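Local coordinates for crispr-associated protein Cas5, dvulg subtype (Xanthomonas oryzae pv. oryzae, PDB 3VZI) that probably acts as a Cas5d endoribonuclease, binding and cleaving RNA in CRISPR-mediated microbial immunity, at residues D126-G129 with P130-V134; L138-F141 with N142-R146. One frame throughout, in Å; residues are numbered along the deposited sequence.

Interaction 1 of 2, residues D126-G129 with P130-V134; sequences DKAG and PDDNV
G129 and D132 face each other across a type I beta turn that runs from G129 to D132, a local turn contact at the surface of the loop between strand 114-124 and helix 134-146. It is a worked example of an aspartate closing a turn with both its backbone and its side chain. D132 N donates to G129 O at 2.8 Å, the backbone bond that closes the turn. The second bond runs the other way, from G129 N to D132 OD1 at 2.9 Å, and is nearly straight (N-H...O 166°). OD1 accepts it through its anti lone pair, the one turned away from OD2. Because CG of D132 stands anti to its own carbonyl carbon (chi1 -68°), the carboxylate leans back over the turn and reaches the amide of G129. Both backbone polar groups of G129 are thus gripped by one residue. P130 takes the second position of the turn, where its ring, with phi of -64°, suits the type I geometry. Beside the polar pair, CB of A128 rests 4.1 Å from CB of D132, the apolar edge of the contact. The other carboxylate oxygen, D132 OD2, bonds to H137 NE2 in the first turn of the following helix, while N133, the N-cap residue, holds K136 N through OD1. The turn lies just ahead of helix 134-146, and D132 also touches M124 at the end of strand 114-124, with V134 packing on F122 and M124 of that strand.

Interaction 2 of 2, residues L138-F141 with N142-R146; sequences LDIF and NRRAR
F141 and A145 meet one helical turn apart on the buried side of helix 134-146, an example of an amphipathic helix with a buried and an exposed side. The backbone bond from A145 N to F141 O, 2.9 Å long, is almost straight at 176°, and A145 CB sits 4.3 Å from CE2 of the ring. With CG anti to the backbone N (chi1 174°), the phenyl group projects from the helix to meet W53, L42 and I45, while L167 lies against both F141 and A145. At the margin of this packed side, CD1 of L138 approaches ND2 of N142 at 3.5 Å, their side chains crossing at a slant.

The exposed side, with D139 and R143, is looser. These two form a long salt bridge, OD2 to NH1 3.8 Å, with carboxylate and guanidinium planes turned 74° apart. R143, bent at chi2 and chi3, lays one guanidinium face over CA of I140, 4.1 Å from the plane, with NH1 3.6 Å from CG1 of I140. On the partly exposed flank, CG2 of I140 comes within 3.5 Å of NH1 of R144, which rests against H46 and I45. Aliphatic carbon thus lines two cationic groups, and the long ion pair implies a weak, loosely directed attraction that probably holds R143 only modestly.

How the interactions relate
Interactions 1 and 2 follow one another along the chain, the first closing in the loop ahead of helix 134-146 and the second spanning that helix's later turns. Their centres lie about 17 Å apart; three residues separate their segments, and they do not touch. The centre of interaction 1 is about 28 Å from the centre of the chain and that of interaction 2 about 21 Å, both on the same side, so the chain moves inward from a surface turn to a partly buried helix. Together they show side chains bonded within a turn before a helix and then packed along the helix itself. Neither contact includes a bound ligand, and both are structural.

Interaction 1 of 2, residues D126-G129 with P130-V134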
loop_
_atom_site.group_PDB
_atom_site.type_symbol
_atom_site.label_atom_id
_atom_site.label_comp_id
_atom_site.label_asym_id
_atom_site.label_seq_id
_atom_site.Cartn_x
_atom_site.Cartn_y
_atom_site.Cartn_z
ATOM N N ASP A 126 11.512 -18.741 -12.918
ATOM C CA ASP A 126 12.571 -19.704 -13.246
ATOM C C ASP A 126 13.147 -20.396 -11.985
ATOM O O ASP A 126 13.883 -21.392 -12.071
ATOM C CB ASP A 126 13.674 -19.022 -14.055
ATOM C CG ASP A 126 14.442 -17.999 -13.246
ATOM O OD1 ASP A 126 15.313 -17.328 -13.843
ATOM O OD2 ASP A 126 14.192 -17.863 -12.024
ATOM N N LYS A 127 12.796 -19.856 -10.819
ATOM C CA LYS A 127 13.139 -20.483 -9.554
ATOM C C LYS A 127 12.201 -21.637 -9.166
ATOM O O LYS A 127 12.345 -22.204 -8.082
ATOM C CB LYS A 127 13.220 -19.443 -8.429
ATOM C CG LYS A 127 14.627 -18.898 -8.212
ATOM C CD LYS A 127 14.743 -17.396 -8.450
ATOM C CE LYS A 127 16.145 -16.977 -8.883
ATOM N NZ LYS A 127 17.210 -17.921 -8.432
ATOM N N ALA A 128 11.271 -22.000 -10.053
ATOM C CA ALA A 128 10.295 -23.059 -9.759
ATOM C C ALA A 128 10.901 -24.456 -9.864
ATOM O O ALA A 128 11.543 -24.771 -10.854
ATOM C CB ALA A 128 9.069 -22.942 -10.660
ATOM N N GLY A 129 10.685 -25.274 -8.828
ATOM C CA GLY A 129 11.146 -26.657 -8.779
ATOM C C GLY A 129 10.014 -27.578 -9.171
ATOM O O GLY A 129 8.884 -27.120 -9.378
ATOM N N PRO A 130 10.294 -28.886 -9.261
ATOM C CA PRO A 130 9.382 -29.899 -9.798
ATOM C C PRO A 130 8.131 -30.026 -8.953
ATOM O O PRO A 130 7.073 -30.434 -9.449
ATOM C CB PRO A 130 10.182 -31.198 -9.676
ATOM C CG PRO A 130 11.573 -30.813 -9.272
ATOM C CD PRO A 130 11.452 -29.488 -8.592
ATOM N N ASP A 131 8.285 -29.702 -7.669
ATOM C CA ASP A 131 7.211 -29.697 -6.691
ATOM C C ASP A 131 6.381 -28.412 -6.726
ATOM O O ASP A 131 5.401 -28.320 -5.990
ATOM C CB ASP A 131 7.787 -29.887 -5.279
ATOM C CG ASP A 131 7.978 -31.355 -4.903
ATOM O OD1 ASP A 131 7.687 -32.264 -5.726
ATOM O OD2 ASP A 131 8.423 -31.595 -3.760
ATOM N N ASP A 132 6.779 -27.436 -7.554
ATOM C CA ASP A 132 6.065 -26.151 -7.678
ATOM C C ASP A 132 5.145 -26.087 -8.886
ATOM O O ASP A 132 5.559 -26.373 -10.011
ATOM C CB ASP A 132 7.030 -24.974 -7.755
ATOM C CG ASP A 132 7.783 -24.747 -6.472
ATOM O OD1 ASP A 132 9.029 -24.665 -6.550
ATOM O OD2 ASP A 132 7.145 -24.619 -5.404
ATOM N N ASN A 133 3.891 -25.716 -8.639
ATOM C CA ASN A 133 2.946 -25.458 -9.719
ATOM C C ASN A 133 1.888 -24.434 -9.302
ATOM O O ASN A 133 1.829 -24.047 -8.143
ATOM C CB ASN A 133 2.360 -26.755 -10.309
ATOM C CG ASN A 133 1.504 -27.531 -9.322
ATOM O OD1 ASN A 133 0.417 -27.098 -8.947
ATOM N ND2 ASN A 133 1.963 -28.713 -8.941
ATOM N N VAL A 134 1.097 -23.974 -10.269
ATOM C CA VAL A 134 0.047 -22.994 -10.042
ATOM C C VAL A 134 -1.005 -23.525 -9.062
ATOM O O VAL A 134 -1.313 -22.871 -8.077
ATOM C CB VAL A 134 -0.600 -22.579 -11.372
ATOM C CG1 VAL A 134 -1.881 -21.800 -11.124
ATOM C CG2 VAL A 134 0.384 -21.770 -12.203
#

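Interaction 2 of 2, residues L138-F141 with N142-R146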
loop_
_atom_site.group_PDB
_atom_site.type_symbol
_atom_site.label_atom_id
_atom_site.label_comp_id
_atom_site.label_asym_id
_atom_site.label_seq_id
_atom_site.Cartn_x
_atom_site.Cartn_y
_atom_site.Cartn_z
ATOM N N LEU A 138 -1.587 -21.594 -5.691
ATOM C CA LEU A 138 -2.889 -20.937 -5.643
ATOM C C LEU A 138 -3.727 -21.500 -4.494
ATOM O O LEU A 138 -4.533 -20.812 -3.872
ATOM C CB LEU A 138 -3.623 -21.097 -6.975
ATOM C CG LEU A 138 -5.092 -20.672 -7.054
ATOM C CD1 LEU A 138 -5.202 -19.163 -6.806
ATOM C CD2 LEU A 138 -5.693 -21.068 -8.405
ATOM N N ASP A 139 -3.547 -22.767 -4.197
ATOM C CA ASP A 139 -4.404 -23.340 -3.190
ATOM C C ASP A 139 -3.932 -22.992 -1.775
ATOM O O ASP A 139 -4.746 -22.855 -0.859
ATOM C CB ASP A 139 -4.539 -24.824 -3.403
ATOM C CG ASP A 139 -5.297 -25.467 -2.322
ATOM O OD1 ASP A 139 -6.512 -25.155 -2.171
ATOM O OD2 ASP A 139 -4.659 -26.249 -1.593
ATOM N N ILE A 140 -2.616 -22.820 -1.615
ATOM C CA ILE A 140 -2.035 -22.376 -0.349
ATOM C C ILE A 140 -2.482 -20.936 -0.044
ATOM O O ILE A 140 -2.808 -20.602 1.110
ATOM C CB ILE A 140 -0.500 -22.476 -0.384
ATOM C CG1 ILE A 140 -0.055 -23.947 -0.381
ATOM C CG2 ILE A 140 0.129 -21.673 0.762
ATOM C CD1 ILE A 140 1.397 -24.109 -0.776
ATOM N N PHE A 141 -2.515 -20.108 -1.090
ATOM C CA PHE A 141 -2.935 -18.740 -0.956
ATOM C C PHE A 141 -4.387 -18.669 -0.508
ATOM O O PHE A 141 -4.684 -18.010 0.499
ATOM C CB PHE A 141 -2.743 -17.943 -2.251
ATOM C CG PHE A 141 -3.303 -16.546 -2.161
ATOM C CD1 PHE A 141 -2.569 -15.525 -1.545
ATOM C CD2 PHE A 141 -4.601 -16.260 -2.633
ATOM C CE1 PHE A 141 -3.115 -14.245 -1.438
ATOM C CE2 PHE A 141 -5.148 -14.986 -2.519
ATOM C CZ PHE A 141 -4.399 -13.971 -1.935
ATOM N N ASN A 142 -5.277 -19.346 -1.237
ATOM C CA ASN A 142 -6.726 -19.269 -1.008
ATOM C C ASN A 142 -7.124 -19.822 0.360
ATOM O O ASN A 142 -7.944 -19.246 1.093
ATOM C CB ASN A 142 -7.460 -20.055 -2.078
ATOM C CG ASN A 142 -7.487 -19.368 -3.419
ATOM O OD1 ASN A 142 -7.474 -18.122 -3.522
ATOM N ND2 ASN A 142 -7.542 -20.179 -4.478
ATOM N N ARG A 143 -6.523 -20.951 0.696
ATOM C CA ARG A 143 -6.713 -21.603 1.991
ATOM C C ARG A 143 -6.321 -20.618 3.083
ATOM O O ARG A 143 -6.947 -20.565 4.132
ATOM C CB ARG A 143 -5.857 -22.866 2.037
ATOM C CG ARG A 143 -6.044 -23.776 3.213
ATOM C CD ARG A 143 -4.692 -24.380 3.602
ATOM N NE ARG A 143 -4.042 -25.175 2.542
ATOM C CZ ARG A 143 -2.719 -25.377 2.421
ATOM N NH1 ARG A 143 -2.273 -26.132 1.423
ATOM N NH2 ARG A 143 -1.833 -24.834 3.274
ATOM N N ARG A 144 -5.319 -19.797 2.811
ATOM C CA ARG A 144 -4.760 -18.945 3.861
ATOM C C ARG A 144 -5.518 -17.655 4.058
ATOM O O ARG A 144 -5.739 -17.231 5.208
ATOM C CB ARG A 144 -3.323 -18.612 3.550
ATOM C CG ARG A 144 -2.377 -19.733 3.814
ATOM C CD ARG A 144 -1.165 -19.082 4.395
ATOM N NE ARG A 144 0.021 -19.476 3.681
ATOM C CZ ARG A 144 0.955 -20.221 4.218
ATOM N NH1 ARG A 144 2.022 -20.555 3.499
ATOM N NH2 ARG A 144 0.808 -20.613 5.488
ATOM N N ALA A 145 -5.845 -17.029 2.918
ATOM C CA ALA A 145 -6.698 -15.858 2.825
ATOM C C ALA A 145 -8.088 -16.130 3.408
ATOM O O ALA A 145 -8.598 -15.334 4.196
ATOM C CB ALA A 145 -6.799 -15.435 1.373
ATOM N N ARG A 146 -8.691 -17.266 3.037
ATOM C CA ARG A 146 -10.004 -17.664 3.580
ATOM C C ARG A 146 -9.931 -17.712 5.099
ATOM O O ARG A 146 -10.799 -17.173 5.774
ATOM C CB ARG A 146 -10.458 -19.013 3.019
ATOM C CG ARG A 146 -11.007 -18.949 1.612
ATOM C CD ARG A 146 -11.588 -20.281 1.139
ATOM N NE ARG A 146 -11.796 -20.328 -0.323
ATOM C CZ ARG A 146 -11.173 -21.164 -1.171
ATOM N NH1 ARG A 146 -10.284 -22.068 -0.741
ATOM N NH2 ARG A 146 -11.444 -21.102 -2.473
#